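Local atomic coordinates of succinate-semialdehyde dehydrogenase (Synechococcus sp., PDB entry 4ITA), a protein that binds NADPH and probably oxidises succinic semialdehyde to succinate with NADP+ as the hydride acceptor. Residues 235-240 with 278-283; 321-326 with 346-351; 360-363 with 367-370. All coordinates share one frame; numbering follows the deposited sequence.

Interaction 1 of 3, residues 235-240 with 278-283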
loop_
_atom_site.group_PDB
_atom_site.type_symbol
_atom_site.label_atom_id
_atom_site.label_comp_id
_atom_site.label_asym_id
_atom_site.label_seq_id
_atom_site.Cartn_x
_atom_site.Cartn_y
_atom_site.Cartn_z
ATOM N N ASP A 235 10.265 -20.389 -4.422
ATOM C CA ASP A 235 11.010 -19.805 -5.522
ATOM C C ASP A 235 11.591 -20.871 -6.439
ATOM O O ASP A 235 12.153 -21.859 -5.967
ATOM C CB ASP A 235 12.154 -18.941 -4.996
ATOM C CG ASP A 235 11.688 -17.684 -4.273
ATOM O OD1 ASP A 235 10.471 -17.481 -4.049
ATOM O OD2 ASP A 235 12.584 -16.887 -3.928
ATOM N N PRO A 236 11.492 -20.658 -7.756
ATOM C CA PRO A 236 12.129 -21.565 -8.711
ATOM C C PRO A 236 13.623 -21.268 -8.852
ATOM O O PRO A 236 14.078 -20.136 -8.659
ATOM C CB PRO A 236 11.399 -21.245 -10.012
ATOM C CG PRO A 236 11.069 -19.794 -9.881
ATOM C CD PRO A 236 10.734 -19.590 -8.436
ATOM N N PHE A 237 14.377 -22.319 -9.159
ATOM C CA PHE A 237 15.796 -22.226 -9.463
ATOM C C PHE A 237 15.929 -22.983 -10.781
ATOM O O PHE A 237 15.911 -24.221 -10.812
ATOM C CB PHE A 237 16.599 -22.885 -8.335
ATOM C CG PHE A 237 18.089 -22.619 -8.377
ATOM C CD1 PHE A 237 18.939 -23.445 -9.101
ATOM C CD2 PHE A 237 18.644 -21.579 -7.644
ATOM C CE1 PHE A 237 20.307 -23.218 -9.106
ATOM C CE2 PHE A 237 20.010 -21.340 -7.656
ATOM C CZ PHE A 237 20.845 -22.167 -8.390
ATOM N N VAL A 238 15.989 -22.230 -11.873
ATOM C CA VAL A 238 15.907 -22.785 -13.215
ATOM C C VAL A 238 17.299 -22.899 -13.804
ATOM O O VAL A 238 18.057 -21.933 -13.794
ATOM C CB VAL A 238 15.034 -21.893 -14.122
ATOM C CG1 VAL A 238 14.844 -22.562 -15.466
ATOM C CG2 VAL A 238 13.666 -21.622 -13.480
ATOM N N VAL A 239 17.644 -24.086 -14.299
ATOM C CA VAL A 239 18.977 -24.315 -14.842
ATOM C C VAL A 239 18.901 -24.782 -16.286
ATOM O O VAL A 239 18.338 -25.835 -16.576
ATOM C CB VAL A 239 19.766 -25.336 -13.999
ATOM C CG1 VAL A 239 21.195 -25.468 -14.523
ATOM C CG2 VAL A 239 19.781 -24.915 -12.534
ATOM N N PHE A 240 19.470 -23.990 -17.188
ATOM C CA PHE A 240 19.378 -24.266 -18.620
ATOM C C PHE A 240 20.725 -24.709 -19.219
ATOM O O PHE A 240 21.756 -24.631 -18.548
ATOM C CB PHE A 240 18.715 -23.076 -19.342
ATOM C CG PHE A 240 17.266 -23.315 -19.651
ATOM C CD1 PHE A 240 16.431 -23.872 -18.690
ATOM C CD2 PHE A 240 16.739 -23.013 -20.896
ATOM C CE1 PHE A 240 15.103 -24.117 -18.961
ATOM C CE2 PHE A 240 15.401 -23.259 -21.173
ATOM C CZ PHE A 240 14.583 -23.814 -20.208
ATOM N N ALA A 278 20.387 -34.704 -15.766
ATOM C CA ALA A 278 21.054 -35.846 -15.145
ATOM C C ALA A 278 22.318 -35.415 -14.411
ATOM O O ALA A 278 22.522 -35.779 -13.251
ATOM C CB ALA A 278 21.370 -36.918 -16.182
ATOM N N GLU A 279 23.156 -34.629 -15.079
ATOM C CA GLU A 279 24.404 -34.161 -14.486
ATOM C C GLU A 279 24.148 -33.238 -13.294
ATOM O O GLU A 279 24.750 -33.399 -12.229
ATOM C CB GLU A 279 25.275 -33.444 -15.521
ATOM C CG GLU A 279 26.570 -32.904 -14.939
ATOM C CD GLU A 279 27.437 -32.192 -15.957
ATOM O OE1 GLU A 279 27.121 -32.265 -17.162
ATOM O OE2 GLU A 279 28.429 -31.553 -15.543
ATOM N N PHE A 280 23.253 -32.271 -13.470
ATOM C CA PHE A 280 22.953 -31.350 -12.385
ATOM C C PHE A 280 22.383 -32.090 -11.169
ATOM O O PHE A 280 22.808 -31.841 -10.038
ATOM C CB PHE A 280 21.996 -30.237 -12.838
ATOM C CG PHE A 280 21.732 -29.197 -11.768
ATOM C CD1 PHE A 280 22.453 -28.012 -11.733
ATOM C CD2 PHE A 280 20.776 -29.423 -10.785
ATOM C CE1 PHE A 280 22.218 -27.071 -10.735
ATOM C CE2 PHE A 280 20.536 -28.487 -9.792
ATOM C CZ PHE A 280 21.262 -27.313 -9.769
ATOM N N LEU A 281 21.429 -32.986 -11.392
ATOM C CA LEU A 281 20.790 -33.672 -10.276
ATOM C C LEU A 281 21.771 -34.560 -9.514
ATOM O O LEU A 281 21.721 -34.623 -8.283
ATOM C CB LEU A 281 19.582 -34.483 -10.743
ATOM C CG LEU A 281 18.799 -35.193 -9.634
ATOM C CD1 LEU A 281 18.384 -34.214 -8.533
ATOM C CD2 LEU A 281 17.586 -35.904 -10.211
ATOM N N GLU A 282 22.653 -35.251 -10.233
ATOM C CA GLU A 282 23.654 -36.075 -9.555
ATOM C C GLU A 282 24.538 -35.201 -8.676
ATOM O O GLU A 282 24.815 -35.533 -7.523
ATOM C CB GLU A 282 24.518 -36.860 -10.555
ATOM C CG GLU A 282 25.753 -37.502 -9.896
ATOM C CD GLU A 282 26.516 -38.463 -10.797
ATOM O OE1 GLU A 282 25.997 -39.563 -11.062
ATOM O OE2 GLU A 282 27.650 -38.132 -11.216
ATOM N N LYS A 283 24.982 -34.079 -9.229
ATOM C CA LYS A 283 25.845 -33.160 -8.498
ATOM C C LYS A 283 25.131 -32.513 -7.309
ATOM O O LYS A 283 25.747 -32.287 -6.263
ATOM C CB LYS A 283 26.456 -32.122 -9.445
ATOM C CG LYS A 283 27.502 -32.741 -10.368
ATOM C CD LYS A 283 28.088 -31.755 -11.364
ATOM C CE LYS A 283 29.299 -32.368 -12.058
ATOM N NZ LYS A 283 29.804 -31.518 -13.167
#

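Interaction 2 of 3, residues 321-326 with 346-351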
loop_
_atom_site.group_PDB
_atom_site.type_symbol
_atom_site.label_atom_id
_atom_site.label_comp_id
_atom_site.label_asym_id
_atom_site.label_seq_id
_atom_site.Cartn_x
_atom_site.Cartn_y
_atom_site.Cartn_z
ATOM N N GLN A 321 3.406 -37.428 2.949
ATOM C CA GLN A 321 2.240 -37.478 2.068
ATOM C C GLN A 321 2.627 -37.436 0.587
ATOM O O GLN A 321 2.000 -38.102 -0.242
ATOM C CB GLN A 321 1.200 -36.408 2.440
ATOM C CG GLN A 321 0.549 -36.690 3.803
ATOM C CD GLN A 321 -0.629 -35.784 4.126
ATOM O OE1 GLN A 321 -0.458 -34.695 4.671
ATOM N NE2 GLN A 321 -1.837 -36.245 3.814
ATOM N N ALA A 322 3.674 -36.690 0.250
ATOM C CA ALA A 322 4.151 -36.641 -1.134
ATOM C C ALA A 322 4.668 -38.002 -1.569
ATOM O O ALA A 322 4.380 -38.464 -2.677
ATOM C CB ALA A 322 5.236 -35.586 -1.297
ATOM N N VAL A 323 5.436 -38.638 -0.692
ATOM C CA VAL A 323 5.975 -39.963 -0.972
ATOM C C VAL A 323 4.861 -41.006 -1.089
ATOM O O VAL A 323 4.889 -41.858 -1.983
ATOM C CB VAL A 323 7.019 -40.365 0.078
ATOM C CG1 VAL A 323 7.443 -41.820 -0.105
ATOM C CG2 VAL A 323 8.228 -39.459 -0.026
ATOM N N ALA A 324 3.869 -40.922 -0.210
ATOM C CA ALA A 324 2.726 -41.836 -0.267
ATOM C C ALA A 324 1.964 -41.688 -1.586
ATOM O O ALA A 324 1.390 -42.652 -2.100
ATOM C CB ALA A 324 1.800 -41.612 0.930
ATOM N N ALA A 325 1.974 -40.478 -2.138
ATOM C CA ALA A 325 1.326 -40.196 -3.414
ATOM C C ALA A 325 2.122 -40.705 -4.617
ATOM O O ALA A 325 1.577 -40.832 -5.715
ATOM C CB ALA A 325 1.063 -38.707 -3.555
ATOM N N GLY A 326 3.411 -40.970 -4.420
ATOM C CA GLY A 326 4.240 -41.505 -5.484
ATOM C C GLY A 326 5.572 -40.808 -5.704
ATOM O O GLY A 326 6.377 -41.262 -6.509
ATOM N N THR A 346 17.131 -33.020 1.947
ATOM C CA THR A 346 16.265 -33.980 1.286
ATOM C C THR A 346 16.021 -33.542 -0.149
ATOM O O THR A 346 15.900 -32.351 -0.428
ATOM C CB THR A 346 14.916 -34.087 2.032
ATOM O OG1 THR A 346 15.136 -34.586 3.355
ATOM C CG2 THR A 346 13.932 -35.008 1.311
ATOM N N ILE A 347 15.957 -34.512 -1.060
ATOM C CA ILE A 347 15.624 -34.230 -2.448
ATOM C C ILE A 347 14.491 -35.141 -2.881
ATOM O O ILE A 347 14.584 -36.365 -2.720
ATOM C CB ILE A 347 16.836 -34.427 -3.384
ATOM C CG1 ILE A 347 17.984 -33.484 -2.991
ATOM C CG2 ILE A 347 16.424 -34.234 -4.846
ATOM C CD1 ILE A 347 19.301 -33.787 -3.696
ATOM N N LEU A 348 13.420 -34.536 -3.396
ATOM C CA LEU A 348 12.265 -35.261 -3.924
ATOM C C LEU A 348 12.192 -35.095 -5.432
ATOM O O LEU A 348 12.365 -33.989 -5.965
ATOM C CB LEU A 348 10.964 -34.744 -3.300
ATOM C CG LEU A 348 10.839 -34.759 -1.773
ATOM C CD1 LEU A 348 9.522 -34.131 -1.337
ATOM C CD2 LEU A 348 10.984 -36.168 -1.217
ATOM N N THR A 349 11.931 -36.203 -6.118
ATOM C CA THR A 349 11.807 -36.215 -7.568
ATOM C C THR A 349 10.524 -36.934 -7.962
ATOM O O THR A 349 9.871 -37.570 -7.125
ATOM C CB THR A 349 12.988 -36.956 -8.213
ATOM O OG1 THR A 349 12.942 -38.339 -7.837
ATOM C CG2 THR A 349 14.324 -36.356 -7.767
ATOM N N GLU A 350 10.166 -36.821 -9.237
ATOM C CA GLU A 350 9.026 -37.551 -9.800
ATOM C C GLU A 350 7.752 -37.323 -8.997
ATOM O O GLU A 350 6.983 -38.250 -8.741
ATOM C CB GLU A 350 9.325 -39.054 -9.879
ATOM C CG GLU A 350 10.571 -39.407 -10.663
ATOM C CD GLU A 350 10.875 -40.895 -10.622
ATOM O OE1 GLU A 350 9.931 -41.688 -10.414
ATOM O OE2 GLU A 350 12.055 -41.264 -10.791
ATOM N N ILE A 351 7.531 -36.080 -8.589
ATOM C CA ILE A 351 6.346 -35.752 -7.817
ATOM C C ILE A 351 5.125 -35.791 -8.730
ATOM O O ILE A 351 5.109 -35.135 -9.766
ATOM C CB ILE A 351 6.485 -34.372 -7.147
ATOM C CG1 ILE A 351 7.740 -34.345 -6.266
ATOM C CG2 ILE A 351 5.233 -34.042 -6.339
ATOM C CD1 ILE A 351 8.224 -32.955 -5.929
HETATM O O HOH W 1 5.821 -40.638 -9.631
#

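Interaction 3 of 3, residues 360-363 with 367-370. With NDP (NADPH dihydro-nicotinamide-adenine-dinucleotide phosphate), chain C; EDO (1,2-ethanediol), chain I; EDO (1,2-ethanediol), chain O.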
loop_
_atom_site.group_PDB
_atom_site.type_symbol
_atom_site.label_atom_id
_atom_site.label_comp_id
_atom_site.label_asym_id
_atom_site.label_seq_id
_atom_site.Cartn_x
_atom_site.Cartn_y
_atom_site.Cartn_z
ATOM N N GLU A 360 2.813 -25.889 -2.108
ATOM C CA GLU A 360 3.124 -25.497 -0.733
ATOM C C GLU A 360 4.552 -25.026 -0.567
ATOM O O GLU A 360 5.431 -25.354 -1.373
ATOM C CB GLU A 360 2.868 -26.653 0.234
ATOM C CG GLU A 360 1.427 -27.117 0.254
ATOM C CD GLU A 360 1.157 -28.128 1.345
ATOM O OE1 GLU A 360 2.089 -28.865 1.728
ATOM O OE2 GLU A 360 0.007 -28.177 1.829
ATOM N N GLU A 361 4.782 -24.254 0.491
ATOM C CA GLU A 361 6.127 -23.835 0.850
ATOM C C GLU A 361 6.794 -24.891 1.711
ATOM O O GLU A 361 6.226 -25.334 2.715
ATOM C CB GLU A 361 6.106 -22.503 1.604
ATOM C CG GLU A 361 7.501 -22.049 2.028
ATOM C CD GLU A 361 7.528 -20.667 2.649
ATOM O OE1 GLU A 361 6.619 -20.353 3.444
ATOM O OE2 GLU A 361 8.473 -19.901 2.352
ATOM N N LEU A 362 7.992 -25.301 1.308
ATOM C CA LEU A 362 8.777 -26.248 2.088
ATOM C C LEU A 362 9.833 -25.483 2.877
ATOM O O LEU A 362 10.866 -25.082 2.340
ATOM C CB LEU A 362 9.408 -27.307 1.179
ATOM C CG LEU A 362 8.442 -28.170 0.362
ATOM C CD1 LEU A 362 9.203 -29.289 -0.332
ATOM C CD2 LEU A 362 7.310 -28.723 1.226
ATOM N N PHE A 363 9.545 -25.274 4.156
ATOM C CA PHE A 363 10.332 -24.384 5.004
ATOM C C PHE A 363 11.314 -25.228 5.807
ATOM O O PHE A 363 11.226 -25.325 7.026
ATOM C CB PHE A 363 9.390 -23.596 5.921
ATOM C CG PHE A 363 9.877 -22.214 6.260
ATOM C CD1 PHE A 363 10.153 -21.294 5.262
ATOM C CD2 PHE A 363 10.029 -21.828 7.581
ATOM C CE1 PHE A 363 10.590 -20.019 5.580
ATOM C CE2 PHE A 363 10.460 -20.552 7.907
ATOM C CZ PHE A 363 10.737 -19.651 6.907
ATOM N N ALA A 367 14.435 -30.088 -1.261
ATOM C CA ALA A 367 14.338 -29.612 -2.638
ATOM C C ALA A 367 13.370 -30.461 -3.437
ATOM O O ALA A 367 13.454 -31.685 -3.392
ATOM C CB ALA A 367 15.697 -29.649 -3.291
ATOM N N MET A 368 12.454 -29.818 -4.162
ATOM C CA MET A 368 11.654 -30.502 -5.181
ATOM C C MET A 368 12.350 -30.321 -6.526
ATOM O O MET A 368 12.789 -29.216 -6.848
ATOM C CB MET A 368 10.223 -29.938 -5.245
ATOM C CG MET A 368 9.361 -30.180 -4.004
ATOM S SD MET A 368 7.601 -29.654 -4.138
ATOM C CE MET A 368 7.707 -27.951 -3.538
ATOM N N VAL A 369 12.471 -31.391 -7.311
ATOM C CA VAL A 369 13.179 -31.313 -8.589
ATOM C C VAL A 369 12.256 -31.698 -9.736
ATOM O O VAL A 369 11.476 -32.646 -9.626
ATOM C CB VAL A 369 14.436 -32.215 -8.590
ATOM C CG1 VAL A 369 15.200 -32.084 -9.906
ATOM C CG2 VAL A 369 15.339 -31.853 -7.420
ATOM N N PHE A 370 12.347 -30.938 -10.824
ATOM C CA PHE A 370 11.531 -31.134 -12.014
ATOM C C PHE A 370 12.406 -31.078 -13.252
ATOM O O PHE A 370 13.444 -30.421 -13.253
ATOM C CB PHE A 370 10.499 -30.011 -12.118
ATOM C CG PHE A 370 9.681 -29.836 -10.881
ATOM C CD1 PHE A 370 8.478 -30.506 -10.733
ATOM C CD2 PHE A 370 10.125 -29.016 -9.848
ATOM C CE1 PHE A 370 7.724 -30.353 -9.585
ATOM C CE2 PHE A 370 9.382 -28.866 -8.693
ATOM C CZ PHE A 370 8.181 -29.534 -8.557
HETATM P PA NDP C . 4.031 -17.195 11.283
HETATM O O1A NDP C . 3.179 -16.434 10.309
HETATM O O2A NDP C . 3.452 -18.366 12.028
HETATM O O5B NDP C . 4.585 -16.168 12.377
HETATM C C5B NDP C . 5.181 -14.916 12.016
HETATM C C4B NDP C . 4.797 -13.826 13.012
HETATM O O4B NDP C . 3.387 -13.600 12.929
HETATM C C3B NDP C . 5.057 -14.209 14.465
HETATM O O3B NDP C . 5.357 -13.019 15.207
HETATM C C2B NDP C . 3.715 -14.754 14.913
HETATM O O2B NDP C . 3.506 -14.674 16.316
HETATM C C1B NDP C . 2.803 -13.780 14.221
HETATM N N9A NDP C . 1.434 -14.262 13.981
HETATM C C8A NDP C . 1.029 -15.500 13.635
HETATM N N7A NDP C . -0.315 -15.522 13.471
HETATM C C5A NDP C . -0.769 -14.278 13.692
HETATM C C6A NDP C . -2.071 -13.593 13.690
HETATM N N6A NDP C . -3.193 -14.280 13.395
HETATM N N1A NDP C . -2.085 -12.280 13.986
HETATM C C2A NDP C . -0.974 -11.588 14.274
HETATM N N3A NDP C . 0.246 -12.143 14.302
HETATM C C4A NDP C . 0.391 -13.454 14.023
HETATM O O3 NDP C . 5.343 -17.592 10.408
HETATM P PN NDP C . 6.351 -18.866 10.420
HETATM O O1N NDP C . 5.604 -20.168 10.607
HETATM O O2N NDP C . 7.506 -18.511 11.314
HETATM O O5D NDP C . 6.876 -18.837 8.898
HETATM C C5D NDP C . 7.666 -17.754 8.428
HETATM C C4D NDP C . 7.104 -17.244 7.113
HETATM O O4D NDP C . 7.622 -15.934 6.840
HETATM C C3D NDP C . 7.497 -18.103 5.927
HETATM O O3D NDP C . 6.377 -18.277 5.052
HETATM C C2D NDP C . 8.605 -17.275 5.307
HETATM O O2D NDP C . 8.779 -17.618 3.931
HETATM C C1D NDP C . 8.075 -15.867 5.486
HETATM N N1N NDP C . 9.165 -14.894 5.325
HETATM C C2N NDP C . 8.996 -13.809 4.551
HETATM C C3N NDP C . 10.105 -13.154 4.019
HETATM C C7N NDP C . 9.958 -11.920 3.178
HETATM O O7N NDP C . 10.695 -10.965 3.412
HETATM N N7N NDP C . 9.051 -11.887 2.205
HETATM C C4N NDP C . 11.503 -13.672 4.261
HETATM C C5N NDP C . 11.519 -14.496 5.464
HETATM C C6N NDP C . 10.349 -15.074 5.946
HETATM P P2B NDP C . 3.672 -15.958 17.268
HETATM O O1X NDP C . 3.337 -15.392 18.617
HETATM O O2X NDP C . 2.670 -16.984 16.793
HETATM O O3X NDP C . 5.091 -16.432 17.176
HETATM C C1 EDO I . 5.790 -25.821 6.838
HETATM O O1 EDO I . 5.760 -24.881 5.747
HETATM C C2 EDO I . 7.125 -26.565 6.837
HETATM O O2 EDO I . 7.524 -26.778 5.483
HETATM C C1 EDO O . 6.412 -21.299 6.711
HETATM O O1 EDO O . 5.790 -21.833 5.531
HETATM C C2 EDO O . 6.115 -22.155 7.934
HETATM O O2 EDO O . 4.865 -21.741 8.500
#

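Interaction 1 of 3, residues 235-240 with 278-283
Phe280 of helix 274-289 packs against Val239 and Phe237 of strand 235-239, a helix packed on the seven-stranded mixed sheet of this aldehyde dehydrogenase. The CB of Phe280 points toward the strand, and with CG anti to the backbone N (chi1 -176°) the ring is carried out from the helix to the sheet. Along the ring, CD1 comes first, 4.0 Å from Val239 CG1. Next, CE1 makes the closest approach, 3.7 Å from Val239 CG2. At the tip, CZ lies 3.9 Å from Val239 CG2 and 4.3 Å from Phe237 CE1, where the two rings meet obliquely. Val239 CG2 sits over one ring face, 4.2 Å from the Phe280 centroid and 28° off the normal, which meets the geometry of a CH-pi contact. The Val239 and Phe280 side chains cross at about a right angle. Beyond the two segments, Leu272 of strand 267-273 and Val249 of helix 245-257 also touch Phe280. No hydrogen bond joins the segments, and all three touching residues are buried. The contact therefore rests on dispersion and exclusion of water, with a methyl set against an aromatic face as its one directional element.

Interaction 2 of 3, residues 321-326 with 346-351
Val323 meets Leu348, and Gly326 comes up to Glu350, where the C-terminal end of helix 309-325 lies against strand 346-349 and closes in a Schellman motif. This is helix-on-sheet packing in the seven-stranded mixed sheet, near its edge, since 346-349 is flanked by the outermost strand 328-331. Gln321 starts the segment on the exposed side, its OE1 bonded to Arg317 a turn earlier. Ala322 follows on the buried side, its CB pointing toward the strand, and it also packs on Ile357. Val323 then supplies the apolar touch: CG1 is anti to the backbone N (chi1 172°), and the other methyl, CG2, lies 4.5 Å from Leu348 CD2. That separation is at the loose end of van der Waals contact. Ile329 of strand 328-331 touches both side chains, so the pair belongs to a wider apolar cluster. The N of Ala325 bonds to Gln321 O at 3.0 Å. Gly326 is the first residue to leave helical geometry, with phi 131°, while its N bonds back to Val323 O at 3.0 Å and, weakly, to Ala322 O. At these angles a CB would collide with Ala325 O, so the backbone angles alone explain the glycine. Across the contact, Glu350 has phi 53°, in the left-handed helical region, and its side chain pairs through OE1 with Lys328. Gly326 O and Glu350 O stand 3.8 Å apart with no direct bond. One water answers both acceptors, donating to Glu350 O at 2.8 Å and to Gly326 O at 3.2 Å.

Interaction 3 of 3, residues 360-363 with 367-370
Leu362 and Met368 form a buried apolar contact between the loop leading into strand 366-372 and that strand itself, directly behind the NADPH pocket. A leucine methyl meets the middle of the methionine chain: Leu362 CD1 lies 3.8 Å from Met368 CG, and the two side chains cross at about a right angle. A bend at chi3 of -90° turns Met368 CE back onto the leucine, 3.8 Å from Leu362 CD1. Ile315 and Gln318 of helix 309-325 also touch Leu362.

Next in sequence to Leu362, the CB of Glu361 points away from the strand, and the extended chain, with CG anti to the backbone N, carries the carboxylate to the cofactor. It grips the nicotinamide ribose with both oxygens: OE1 accepts from NADPH O3D at 2.6 Å and OE2 from O2D at 2.8 Å. Lys268 and Gly233 N hold OE2 from the protein side. Phe363 adds its ring: Phe363 CE1 lies 3.4 Å from NADPH C2D, and C3D sits over one ring face. An ethanediol, probably from the crystallisation liquor, has its C1 3.6 Å above the same face. A second accepts from Phe363 N at an angle of 170°. With an alanine at Phe363 the ring's contact with the ribose is gone, and the sugar would probably be freer to tilt about its hydroxyl bonds to Glu361. Glutamate and phenylalanine two residues apart handle this ribose as in other aldehyde dehydrogenases. The chemistry thus divides by direction: apolar side chains join the loop to the strand, while the carboxylate and ring turned to the ribose probably set its position.

Overall arrangement
The three contacts follow one another along the chain and share one mixed sheet. Interactions 1 and 2 have centres about 17 Å apart, 1 and 3 about 13 Å, and 2 and 3 about 10 Å. The last two are joined directly, because strands 346-349 and 366-372 are neighbours: Thr346 O and Ala367 N lie 2.8 Å apart, a probable hydrogen bond, and Ile351 packs on Met368. Leu281 of helix 274-289 connects interaction 1 to the others by touching Thr349, Ile347 and Val369. Helices 274-289 and 309-325 pack on opposite faces of the sheet, Ile347 meeting the first and neighbouring Leu348 turning to the second, and interaction 3 links this layered core to the cofactor pocket.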